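Local atomic coordinates of meta cleavage compound hydrolase (Janthinobacterium, PDB entry 1J1I), a protein that catalyses the hydrolytic cleavage of a carbon-carbon bond in the meta-cleavage product of carbazole breakdown, yielding anthranilate. Residues A[121-124]-A[130-133]; A[38-43]-A[102-107]; A[165-170]-A[180-185]; A[173-178]-A[263-268]. All blocks are in the same frame, centred on the assembly; numbering follows the deposited sequence.

Contact 1 of 4, residues A[121-124]-A[130-133]; sequences LGVS and LVNA
Val-123 and Ser-124, on the last turns of helix 114-126, meet Val-131 at the start of the strand that follows; the closest CA atoms are those of Ser-124 and Val-131, 6.2 Å apart. Val-123 points toward the strand. A chi1 of 168° swings CG1 away from the backbone N, this methyl is the one that reaches across, and it lies 4.0 Å from CG2 of Val-131. The two valines cross obliquely, one methyl against one methyl. Ser-124 follows with its hydroxyl, whose OG sits 3.9 Å from Val-131 CG1 and 4.1 Å from Val-131 CG2, so both methyls of Val-131 lie against the oxygen. Toward these methyls the contact is purely van der Waals. The polar need of OG is met within its own helix by a hydrogen bond to the carbonyl O of Gly-120, one turn back, which allows a serine to be buried against an apolar neighbour. Between the two segments 126 Å² of surface is buried. The contact closes the beta-alpha-beta unit made of strand 108-113, helix 114-126 and strand 131-137 in the alpha/beta hydrolase fold. Ile-110 of the first strand touches both valines, Ile-92 and Leu-95 of helix 88-101 pack on Val-123, and backbone hydrogen bonds from Leu-130, Asn-132 and Ala-133 tie the second strand to strand 108-113.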
loop_
_atom_site.group_PDB
_atom_site.type_symbol
_atom_site.label_atom_id
_atom_site.label_comp_id
_atom_site.label_asym_id
_atom_site.label_seq_id
_atom_site.Cartn_x
_atom_site.Cartn_y
_atom_site.Cartn_z
ATOM N N LEU A 121 7.651 5.272 -16.698
ATOM C CA LEU A 121 7.632 3.850 -17.018
ATOM C C LEU A 121 8.485 3.606 -18.261
ATOM O O LEU A 121 9.272 2.661 -18.309
ATOM C CB LEU A 121 6.185 3.384 -17.259
ATOM C CG LEU A 121 5.915 1.872 -17.319
ATOM C CD1 LEU A 121 4.423 1.609 -17.162
ATOM C CD2 LEU A 121 6.424 1.289 -18.631
ATOM N N GLY A 122 8.333 4.472 -19.257
ATOM C CA GLY A 122 9.106 4.340 -20.480
ATOM C C GLY A 122 10.602 4.399 -20.217
ATOM O O GLY A 122 11.371 3.587 -20.745
ATOM N N VAL A 123 11.022 5.361 -19.403
ATOM C CA VAL A 123 12.436 5.507 -19.062
ATOM C C VAL A 123 12.908 4.286 -18.263
ATOM O O VAL A 123 14.048 3.840 -18.396
ATOM C CB VAL A 123 12.683 6.796 -18.226
ATOM C CG1 VAL A 123 14.084 6.776 -17.629
ATOM C CG2 VAL A 123 12.519 8.030 -19.117
ATOM N N SER A 124 12.019 3.742 -17.438
ATOM C CA SER A 124 12.358 2.575 -16.630
ATOM C C SER A 124 12.583 1.320 -17.462
ATOM O O SER A 124 13.181 0.354 -16.982
ATOM C CB SER A 124 11.277 2.327 -15.581
ATOM O OG SER A 124 11.257 3.400 -14.652
ATOM N N LEU A 130 19.544 4.101 -15.170
ATOM C CA LEU A 130 19.457 5.416 -14.547
ATOM C C LEU A 130 18.453 5.414 -13.398
ATOM O O LEU A 130 18.438 6.331 -12.575
ATOM C CB LEU A 130 18.972 6.452 -15.562
ATOM C CG LEU A 130 19.754 6.675 -16.853
ATOM C CD1 LEU A 130 18.987 7.658 -17.734
ATOM C CD2 LEU A 130 21.144 7.200 -16.522
ATOM N N VAL A 131 17.622 4.378 -13.344
ATOM C CA VAL A 131 16.553 4.307 -12.348
ATOM C C VAL A 131 16.705 3.295 -11.220
ATOM O O VAL A 131 17.060 2.139 -11.449
ATOM C CB VAL A 131 15.210 4.031 -13.061
ATOM C CG1 VAL A 131 14.042 4.226 -12.099
ATOM C CG2 VAL A 131 15.080 4.948 -14.270
ATOM N N ASN A 132 16.394 3.751 -10.006
ATOM C CA ASN A 132 16.460 2.936 -8.796
ATOM C C ASN A 132 15.078 2.404 -8.386
ATOM O O ASN A 132 14.948 1.261 -7.952
ATOM C CB ASN A 132 17.033 3.772 -7.650
ATOM C CG ASN A 132 16.910 3.081 -6.311
ATOM O OD1 ASN A 132 17.547 2.055 -6.068
ATOM N ND2 ASN A 132 16.080 3.637 -5.432
ATOM N N ALA A 133 14.055 3.245 -8.513
ATOM C CA ALA A 133 12.685 2.875 -8.145
ATOM C C ALA A 133 11.691 3.683 -8.963
ATOM O O ALA A 133 12.003 4.786 -9.419
ATOM C CB ALA A 133 12.449 3.121 -6.654
#

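Contact 2 of 4, residues A[38-43]-A[102-107]; sequences PVILIH and MNFDGK
Strand 38-42 runs past an irregular loop, residues 102-107, and the backbones stay well separated, the closest CA atoms being those of Pro-38 and Phe-104 at 7.3 Å. Side chains bridge the gap, chiefly those of Pro-38 and Phe-104. The phenylalanine ring reaches toward the strand and meets two residues there, each by an oblique approach. Pro-38 comes closest with CB, 3.6 Å from Phe-104 CE2 and 3.8 Å from Phe-104 CD2; the proline and the phenylalanine lie alongside each other, pointing opposite ways. Elsewhere on the ring, CE1 of Phe-104 lies 4.0 Å from CD1 of Ile-40, whose extended chi2 (-180°) carries that methyl out to the ring. Pro-38 and Ile-40, two apart on the strand, both point toward the loop, as residues on one face of a strand do. This is the face of the central sheet of the alpha/beta hydrolase fold that helix 88-101 covers, and the loop is the connection from that helix into strand 108-113, which lies next to strand 38-42 and pairs with it in parallel. Ile-99 of the helix touches both Ile-40 and Phe-104, while Arg-67 of strand 67-71 also packs on the phenylalanine. One face of the ring is occupied from within its own loop by CB of Met-102, 3.4 Å above the plane and offset toward the rim. Farther along the loop, the carbonyl O of Lys-107 lies 3.6 Å from CG of Pro-38, a van der Waals approach beside the ring contact.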
loop_
_atom_site.group_PDB
_atom_site.type_symbol
_atom_site.label_atom_id
_atom_site.label_comp_id
_atom_site.label_asym_id
_atom_site.label_seq_id
_atom_site.Cartn_x
_atom_site.Cartn_y
_atom_site.Cartn_z
ATOM N N PRO A 38 18.241 11.380 -4.772
ATOM C CA PRO A 38 17.371 12.119 -5.689
ATOM C C PRO A 38 16.094 11.404 -6.100
ATOM O O PRO A 38 16.121 10.235 -6.492
ATOM C CB PRO A 38 18.275 12.357 -6.885
ATOM C CG PRO A 38 19.035 11.085 -6.936
ATOM C CD PRO A 38 19.438 10.900 -5.486
ATOM N N VAL A 39 14.987 12.140 -6.019
ATOM C CA VAL A 39 13.661 11.659 -6.392
ATOM C C VAL A 39 13.043 12.667 -7.355
ATOM O O VAL A 39 12.899 13.846 -7.019
ATOM C CB VAL A 39 12.724 11.546 -5.173
ATOM C CG1 VAL A 39 11.347 11.068 -5.624
ATOM C CG2 VAL A 39 13.315 10.601 -4.149
ATOM N N ILE A 40 12.672 12.197 -8.545
ATOM C CA ILE A 40 12.072 13.055 -9.556
ATOM C C ILE A 40 10.562 12.861 -9.623
ATOM O O ILE A 40 10.078 11.737 -9.767
ATOM C CB ILE A 40 12.652 12.763 -10.954
ATOM C CG1 ILE A 40 14.165 13.008 -10.953
ATOM C CG2 ILE A 40 11.946 13.631 -12.003
ATOM C CD1 ILE A 40 14.831 12.752 -12.296
ATOM N N LEU A 41 9.824 13.962 -9.519
ATOM C CA LEU A 41 8.369 13.924 -9.577
ATOM C C LEU A 41 7.945 14.401 -10.965
ATOM O O LEU A 41 8.418 15.438 -11.435
ATOM C CB LEU A 41 7.776 14.834 -8.488
ATOM C CG LEU A 41 8.309 14.633 -7.060
ATOM C CD1 LEU A 41 7.627 15.612 -6.109
ATOM C CD2 LEU A 41 8.068 13.189 -6.598
ATOM N N ILE A 42 7.072 13.634 -11.622
ATOM C CA ILE A 42 6.591 13.977 -12.962
ATOM C C ILE A 42 5.081 14.173 -12.944
ATOM O O ILE A 42 4.330 13.236 -12.677
ATOM C CB ILE A 42 6.920 12.866 -13.993
ATOM C CG1 ILE A 42 8.368 12.392 -13.828
ATOM C CG2 ILE A 42 6.754 13.409 -15.402
ATOM C CD1 ILE A 42 9.392 13.477 -14.032
ATOM N N HIS A 43 4.650 15.397 -13.238
ATOM C CA HIS A 43 3.237 15.767 -13.252
ATOM C C HIS A 43 2.428 15.035 -14.328
ATOM O O HIS A 43 2.987 14.422 -15.236
ATOM C CB HIS A 43 3.115 17.284 -13.452
ATOM C CG HIS A 43 3.659 17.764 -14.764
ATOM N ND1 HIS A 43 2.934 17.704 -15.936
ATOM C CD2 HIS A 43 4.875 18.256 -15.101
ATOM C CE1 HIS A 43 3.681 18.136 -16.937
ATOM N NE2 HIS A 43 4.864 18.477 -16.458
ATOM N N MET A 102 21.166 16.559 -15.238
ATOM C CA MET A 102 21.200 16.894 -13.820
ATOM C C MET A 102 22.469 16.340 -13.174
ATOM O O MET A 102 23.136 15.468 -13.728
ATOM C CB MET A 102 19.957 16.350 -13.107
ATOM C CG MET A 102 18.692 17.162 -13.375
ATOM S SD MET A 102 18.855 18.900 -12.872
ATOM C CE MET A 102 18.689 18.748 -11.099
ATOM N N ASN A 103 22.809 16.862 -12.003
ATOM C CA ASN A 103 24.007 16.419 -11.308
ATOM C C ASN A 103 23.710 15.307 -10.309
ATOM O O ASN A 103 23.639 15.542 -9.100
ATOM C CB ASN A 103 24.683 17.616 -10.616
ATOM C CG ASN A 103 23.762 18.342 -9.644
ATOM O OD1 ASN A 103 22.568 18.517 -9.905
ATOM N ND2 ASN A 103 24.324 18.791 -8.521
ATOM N N PHE A 104 23.532 14.094 -10.830
ATOM C CA PHE A 104 23.245 12.932 -9.996
ATOM C C PHE A 104 24.449 12.006 -9.927
ATOM O O PHE A 104 25.032 11.658 -10.951
ATOM C CB PHE A 104 22.048 12.168 -10.559
ATOM C CG PHE A 104 20.784 12.971 -10.594
ATOM C CD1 PHE A 104 19.884 12.821 -11.644
ATOM C CD2 PHE A 104 20.474 13.857 -9.566
ATOM C CE1 PHE A 104 18.693 13.541 -11.671
ATOM C CE2 PHE A 104 19.286 14.580 -9.583
ATOM C CZ PHE A 104 18.393 14.421 -10.640
ATOM N N ASP A 105 24.816 11.599 -8.717
ATOM C CA ASP A 105 25.959 10.710 -8.532
ATOM C C ASP A 105 25.619 9.275 -8.906
ATOM O O ASP A 105 26.505 8.495 -9.265
ATOM C CB ASP A 105 26.441 10.740 -7.076
ATOM C CG ASP A 105 26.707 12.146 -6.577
ATOM O OD1 ASP A 105 27.370 12.920 -7.299
ATOM O OD2 ASP A 105 26.261 12.472 -5.456
ATOM N N GLY A 106 24.338 8.927 -8.816
ATOM C CA GLY A 106 23.919 7.575 -9.141
ATOM C C GLY A 106 22.526 7.505 -9.740
ATOM O O GLY A 106 22.120 8.384 -10.499
ATOM N N LYS A 107 21.793 6.451 -9.398
ATOM C CA LYS A 107 20.439 6.271 -9.907
ATOM C C LYS A 107 19.472 7.221 -9.217
ATOM O O LYS A 107 19.790 7.799 -8.176
ATOM C CB LYS A 107 19.983 4.827 -9.692
ATOM C CG LYS A 107 20.816 3.811 -10.456
ATOM C CD LYS A 107 20.357 2.388 -10.200
ATOM C CE LYS A 107 21.132 1.411 -11.075
ATOM N NZ LYS A 107 20.649 0.019 -10.899
#

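Contact 3 of 4, residues A[165-170]-A[180-185]; sequences HLVKAL and AMINSR
In Val-167 a chi1 of 176° sends CG1 to the far side from the backbone N and leaves CG2 beside that N, and this spread gives each methyl its own partner on the facing helix. CG1 meets the methyl end of Met-181, whose chain starts out extended from the backbone N and then kinks at its second and third torsions. The kinks bring CE of Met-181 to 4.0 Å from Val-167 CG1, the two side chains meeting tip to tip. CG2 faces Ile-182 instead, with CD1 of the isoleucine 3.6 Å from Val-167 CG2 and 4.1 Å from Val-167 CB. Here the two chains overlap side by side with their ends reversed, and although the CB of Ile-182 does not point at the other helix, its CD1 does the touching. The segments belong to helix 160-170 and helix 179-190, consecutive helices joined by a short connection and part of the helical cap that many alpha/beta hydrolases carry, inserted here between strands 131-137 and 225-230. Their nearest CA atoms, those of Val-167 and Ile-182, are 8.3 Å apart, and 165 Å² is buried between the segments. Ile-177 of the connection packs against both Val-167 and Ile-182, and Val-164 also packs on Ile-182. The start of the second helix is capped by Asp-178, whose OD2 accepts a hydrogen bond from the backbone N of Met-181. The side chain of Val-167 lies about 10 Å from that of His-261, probably a catalytic residue, and the backbone of Leu-170 is hydrogen-bonded to that of His-261.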
loop_
_atom_site.group_PDB
_atom_site.type_symbol
_atom_site.label_atom_id
_atom_site.label_comp_id
_atom_site.label_asym_id
_atom_site.label_seq_id
_atom_site.Cartn_x
_atom_site.Cartn_y
_atom_site.Cartn_z
ATOM N N HIS A 165 -14.846 22.346 -13.432
ATOM C CA HIS A 165 -15.568 21.113 -13.715
ATOM C C HIS A 165 -14.607 19.950 -13.910
ATOM O O HIS A 165 -14.876 18.838 -13.465
ATOM C CB HIS A 165 -16.442 21.266 -14.964
ATOM C CG HIS A 165 -17.687 22.069 -14.740
ATOM N ND1 HIS A 165 -18.632 21.728 -13.796
ATOM C CD2 HIS A 165 -18.153 23.184 -15.352
ATOM C CE1 HIS A 165 -19.625 22.598 -13.836
ATOM N NE2 HIS A 165 -19.360 23.491 -14.772
ATOM N N LEU A 166 -13.486 20.209 -14.576
ATOM C CA LEU A 166 -12.496 19.166 -14.823
ATOM C C LEU A 166 -11.906 18.641 -13.517
ATOM O O LEU A 166 -11.839 17.433 -13.302
ATOM C CB LEU A 166 -11.381 19.701 -15.736
ATOM C CG LEU A 166 -10.219 18.783 -16.146
ATOM C CD1 LEU A 166 -9.261 18.588 -14.980
ATOM C CD2 LEU A 166 -10.767 17.452 -16.636
ATOM N N VAL A 167 -11.479 19.549 -12.644
ATOM C CA VAL A 167 -10.893 19.143 -11.372
ATOM C C VAL A 167 -11.885 18.351 -10.525
ATOM O O VAL A 167 -11.529 17.323 -9.951
ATOM C CB VAL A 167 -10.383 20.360 -10.574
ATOM C CG1 VAL A 167 -9.865 19.915 -9.214
ATOM C CG2 VAL A 167 -9.275 21.061 -11.356
ATOM N N LYS A 168 -13.124 18.826 -10.446
ATOM C CA LYS A 168 -14.146 18.125 -9.678
ATOM C C LYS A 168 -14.388 16.736 -10.266
ATOM O O LYS A 168 -14.555 15.761 -9.536
ATOM C CB LYS A 168 -15.466 18.906 -9.688
ATOM C CG LYS A 168 -15.450 20.193 -8.889
ATOM C CD LYS A 168 -16.847 20.795 -8.813
ATOM C CE LYS A 168 -16.863 22.069 -7.982
ATOM N NZ LYS A 168 -18.226 22.664 -7.902
ATOM N N ALA A 169 -14.398 16.655 -11.591
ATOM C CA ALA A 169 -14.631 15.390 -12.277
ATOM C C ALA A 169 -13.544 14.342 -12.038
ATOM O O ALA A 169 -13.843 13.155 -11.898
ATOM C CB ALA A 169 -14.784 15.638 -13.771
ATOM N N LEU A 170 -12.289 14.783 -11.981
ATOM C CA LEU A 170 -11.154 13.876 -11.794
ATOM C C LEU A 170 -10.787 13.566 -10.347
ATOM O O LEU A 170 -9.870 12.779 -10.091
ATOM C CB LEU A 170 -9.915 14.444 -12.488
ATOM C CG LEU A 170 -10.036 14.825 -13.962
ATOM C CD1 LEU A 170 -8.654 15.158 -14.498
ATOM C CD2 LEU A 170 -10.644 13.682 -14.751
ATOM N N ALA A 180 -7.283 29.361 -5.607
ATOM C CA ALA A 180 -5.888 29.669 -5.896
ATOM C C ALA A 180 -5.294 28.612 -6.820
ATOM O O ALA A 180 -4.612 28.934 -7.794
ATOM C CB ALA A 180 -5.091 29.741 -4.602
ATOM N N MET A 181 -5.560 27.348 -6.506
ATOM C CA MET A 181 -5.054 26.237 -7.302
ATOM C C MET A 181 -5.684 26.243 -8.692
ATOM O O MET A 181 -5.015 25.961 -9.687
ATOM C CB MET A 181 -5.337 24.911 -6.586
ATOM C CG MET A 181 -4.887 23.678 -7.350
ATOM S SD MET A 181 -6.115 23.116 -8.541
ATOM C CE MET A 181 -6.451 21.466 -7.922
ATOM N N ILE A 182 -6.970 26.571 -8.757
ATOM C CA ILE A 182 -7.675 26.631 -10.030
ATOM C C ILE A 182 -7.106 27.756 -10.898
ATOM O O ILE A 182 -6.828 27.554 -12.082
ATOM C CB ILE A 182 -9.190 26.881 -9.826
ATOM C CG1 ILE A 182 -9.842 25.646 -9.200
ATOM C CG2 ILE A 182 -9.855 27.210 -11.162
ATOM C CD1 ILE A 182 -9.818 24.415 -10.099
ATOM N N ASN A 183 -6.929 28.935 -10.307
ATOM C CA ASN A 183 -6.402 30.081 -11.047
ATOM C C ASN A 183 -5.004 29.809 -11.582
ATOM O O ASN A 183 -4.693 30.147 -12.722
ATOM C CB ASN A 183 -6.364 31.332 -10.162
ATOM C CG ASN A 183 -7.726 31.696 -9.607
ATOM O OD1 ASN A 183 -8.746 31.532 -10.276
ATOM N ND2 ASN A 183 -7.748 32.205 -8.381
ATOM N N SER A 184 -4.162 29.203 -10.752
ATOM C CA SER A 184 -2.796 28.889 -11.150
ATOM C C SER A 184 -2.783 27.951 -12.356
ATOM O O SER A 184 -2.087 28.205 -13.340
ATOM C CB SER A 184 -2.043 28.253 -9.978
ATOM O OG SER A 184 -0.688 28.010 -10.307
ATOM N N ARG A 185 -3.558 26.871 -12.281
ATOM C CA ARG A 185 -3.624 25.908 -13.377
ATOM C C ARG A 185 -4.227 26.537 -14.627
ATOM O O ARG A 185 -3.770 26.287 -15.742
ATOM C CB ARG A 185 -4.447 24.675 -12.971
ATOM C CG ARG A 185 -4.724 23.713 -14.127
ATOM C CD ARG A 185 -5.520 22.487 -13.685
ATOM N NE ARG A 185 -4.669 21.433 -13.146
ATOM C CZ ARG A 185 -4.381 20.299 -13.782
ATOM N NH1 ARG A 185 -4.877 20.059 -14.988
ATOM N NH2 ARG A 185 -3.586 19.409 -13.210
#

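Contact 4 of 4, residues A[173-178]-A[263-268]; sequences DGFKID and AMIEHP
An irregular loop, residues 173-178, passes beside the short helix 263-266, and the backbones approach most closely where the CA atoms of Phe-175 and Glu-266 stand 6.2 Å apart. Phe-175 makes the whole contact from the loop side. Its first torsion, -175°, sets the ring opposite the backbone N, and the ring meets the helix obliquely through CD1, CE1 and CZ. CZ of Phe-175 lies 3.7 Å from CG2 of Ile-265, and its CE1 rests 3.8 Å from Ile-265 O. CD1 of Phe-175 touches the next residue, 3.9 Å from CA of Glu-266 and 4.0 Å from CG of Glu-266. The loop joins helix 160-170 to helix 179-190, so the ring binds this helical region to the helix just after the likely catalytic His-261 of the alpha/beta hydrolase. The Phe-175 ring and the Glu-266 carboxylate are turned 69° against each other; the carboxylate is held by three hydrogen bonds, OE1 taking ND2 of Asn-172 and N of Gly-260, OE2 taking N of Trp-262. By gripping the two residues flanking His-261, Glu-266 probably helps fix that loop's shape, and its side chain lies about 5 Å from that of His-261.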
loop_
_atom_site.group_PDB
_atom_site.type_symbol
_atom_site.label_atom_id
_atom_site.label_comp_id
_atom_site.label_asym_id
_atom_site.label_seq_id
_atom_site.Cartn_x
_atom_site.Cartn_y
_atom_site.Cartn_z
ATOM N N ASP A 173 -15.431 12.705 -4.598
ATOM C CA ASP A 173 -16.538 13.577 -4.206
ATOM C C ASP A 173 -16.291 14.448 -2.981
ATOM O O ASP A 173 -17.021 15.407 -2.746
ATOM C CB ASP A 173 -17.809 12.749 -3.984
ATOM C CG ASP A 173 -18.150 11.866 -5.170
ATOM O OD1 ASP A 173 -17.922 12.289 -6.323
ATOM O OD2 ASP A 173 -18.661 10.747 -4.950
ATOM N N GLY A 174 -15.268 14.123 -2.198
ATOM C CA GLY A 174 -14.984 14.906 -1.010
ATOM C C GLY A 174 -13.912 15.963 -1.192
ATOM O O GLY A 174 -13.625 16.722 -0.269
ATOM N N PHE A 175 -13.321 16.016 -2.382
ATOM C CA PHE A 175 -12.270 16.984 -2.669
ATOM C C PHE A 175 -12.804 18.419 -2.680
ATOM O O PHE A 175 -13.766 18.728 -3.380
ATOM C CB PHE A 175 -11.622 16.670 -4.021
ATOM C CG PHE A 175 -10.447 17.544 -4.347
ATOM C CD1 PHE A 175 -9.266 17.443 -3.619
ATOM C CD2 PHE A 175 -10.527 18.486 -5.369
ATOM C CE1 PHE A 175 -8.178 18.268 -3.905
ATOM C CE2 PHE A 175 -9.446 19.315 -5.662
ATOM C CZ PHE A 175 -8.269 19.207 -4.929
ATOM N N LYS A 176 -12.168 19.286 -1.898
ATOM C CA LYS A 176 -12.565 20.689 -1.820
ATOM C C LYS A 176 -11.742 21.529 -2.795
ATOM O O LYS A 176 -10.515 21.609 -2.685
ATOM C CB LYS A 176 -12.367 21.217 -0.395
ATOM C CG LYS A 176 -12.695 22.695 -0.232
ATOM C CD LYS A 176 -12.386 23.189 1.176
ATOM C CE LYS A 176 -12.714 24.669 1.326
ATOM N NZ LYS A 176 -12.441 25.175 2.701
ATOM N N ILE A 177 -12.422 22.150 -3.751
ATOM C CA ILE A 177 -11.755 22.982 -4.743
ATOM C C ILE A 177 -11.105 24.198 -4.087
ATOM O O ILE A 177 -11.667 24.797 -3.170
ATOM C CB ILE A 177 -12.752 23.478 -5.808
ATOM C CG1 ILE A 177 -13.436 22.284 -6.481
ATOM C CG2 ILE A 177 -12.029 24.332 -6.836
ATOM C CD1 ILE A 177 -12.496 21.375 -7.243
ATOM N N ASP A 178 -9.915 24.555 -4.560
ATOM C CA ASP A 178 -9.183 25.705 -4.035
ATOM C C ASP A 178 -8.940 26.718 -5.151
ATOM O O ASP A 178 -8.074 26.518 -6.000
ATOM C CB ASP A 178 -7.843 25.256 -3.449
ATOM C CG ASP A 178 -7.001 26.419 -2.966
ATOM O OD1 ASP A 178 -7.454 27.146 -2.057
ATOM O OD2 ASP A 178 -5.885 26.607 -3.494
ATOM N N ALA A 263 -4.194 11.268 -6.614
ATOM C CA ALA A 263 -3.906 10.971 -5.215
ATOM C C ALA A 263 -2.990 11.999 -4.542
ATOM O O ALA A 263 -3.234 12.398 -3.404
ATOM C CB ALA A 263 -3.297 9.569 -5.095
ATOM N N MET A 264 -1.941 12.435 -5.238
ATOM C CA MET A 264 -0.997 13.398 -4.662
ATOM C C MET A 264 -1.620 14.757 -4.341
ATOM O O MET A 264 -1.088 15.507 -3.515
ATOM C CB MET A 264 0.198 13.613 -5.596
ATOM C CG MET A 264 -0.101 14.479 -6.805
ATOM S SD MET A 264 -1.302 13.762 -7.928
ATOM C CE MET A 264 -1.375 15.027 -9.171
ATOM N N ILE A 265 -2.724 15.080 -5.007
ATOM C CA ILE A 265 -3.408 16.349 -4.773
ATOM C C ILE A 265 -4.561 16.171 -3.784
ATOM O O ILE A 265 -4.744 16.986 -2.879
ATOM C CB ILE A 265 -3.972 16.946 -6.094
ATOM C CG1 ILE A 265 -2.823 17.321 -7.037
ATOM C CG2 ILE A 265 -4.822 18.178 -5.793
ATOM C CD1 ILE A 265 -3.279 17.809 -8.406
ATOM N N GLU A 266 -5.325 15.096 -3.954
ATOM C CA GLU A 266 -6.476 14.819 -3.094
ATOM C C GLU A 266 -6.106 14.406 -1.667
ATOM O O GLU A 266 -6.815 14.738 -0.716
ATOM C CB GLU A 266 -7.346 13.729 -3.727
ATOM C CG GLU A 266 -7.821 14.053 -5.135
ATOM C CD GLU A 266 -8.531 12.887 -5.795
ATOM O OE1 GLU A 266 -9.495 12.352 -5.200
ATOM O OE2 GLU A 266 -8.125 12.502 -6.915
ATOM N N HIS A 267 -5.001 13.680 -1.521
ATOM C CA HIS A 267 -4.543 13.221 -0.214
ATOM C C HIS A 267 -3.022 13.294 -0.192
ATOM O O HIS A 267 -2.347 12.265 -0.177
ATOM C CB HIS A 267 -4.989 11.773 0.018
ATOM C CG HIS A 267 -6.456 11.551 -0.188
ATOM N ND1 HIS A 267 -7.409 11.998 0.703
ATOM C CD2 HIS A 267 -7.133 10.937 -1.186
ATOM C CE1 HIS A 267 -8.610 11.666 0.261
ATOM N NE2 HIS A 267 -8.470 11.022 -0.884
ATOM N N PRO A 268 -2.464 14.517 -0.177
ATOM C CA PRO A 268 -1.007 14.695 -0.169
ATOM C C PRO A 268 -0.231 13.981 0.936
ATOM O O PRO A 268 0.777 13.326 0.658
ATOM C CB PRO A 268 -0.839 16.222 -0.144
ATOM C CG PRO A 268 -2.100 16.706 0.524
ATOM C CD PRO A 268 -3.162 15.813 -0.066
#

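Overall arrangement
The four contacts fall into two pairs in one alpha/beta hydrolase fold. Contacts 1 and 2 have centres 10 Å apart and both reach the central sheet; they touch where the aliphatic part of Lys-107 lies against Leu-130, Val-131 and Asn-132. Contacts 3 and 4 are likewise 10 Å apart, and Ile-177 and Phe-175 of the loop meet Val-167 of helix 160-170. Between the pairs the centres are 26 to 30 Å apart, though nearest atoms of contacts 2 and 4 come within about 6 Å. Along the chain contact 2 closes before contact 1 opens, and both precede contact 3; the segments of contacts 3 and 4 alternate. The first pair thus packs the sheet core away from the likely catalytic residues, the second the helices near His-261.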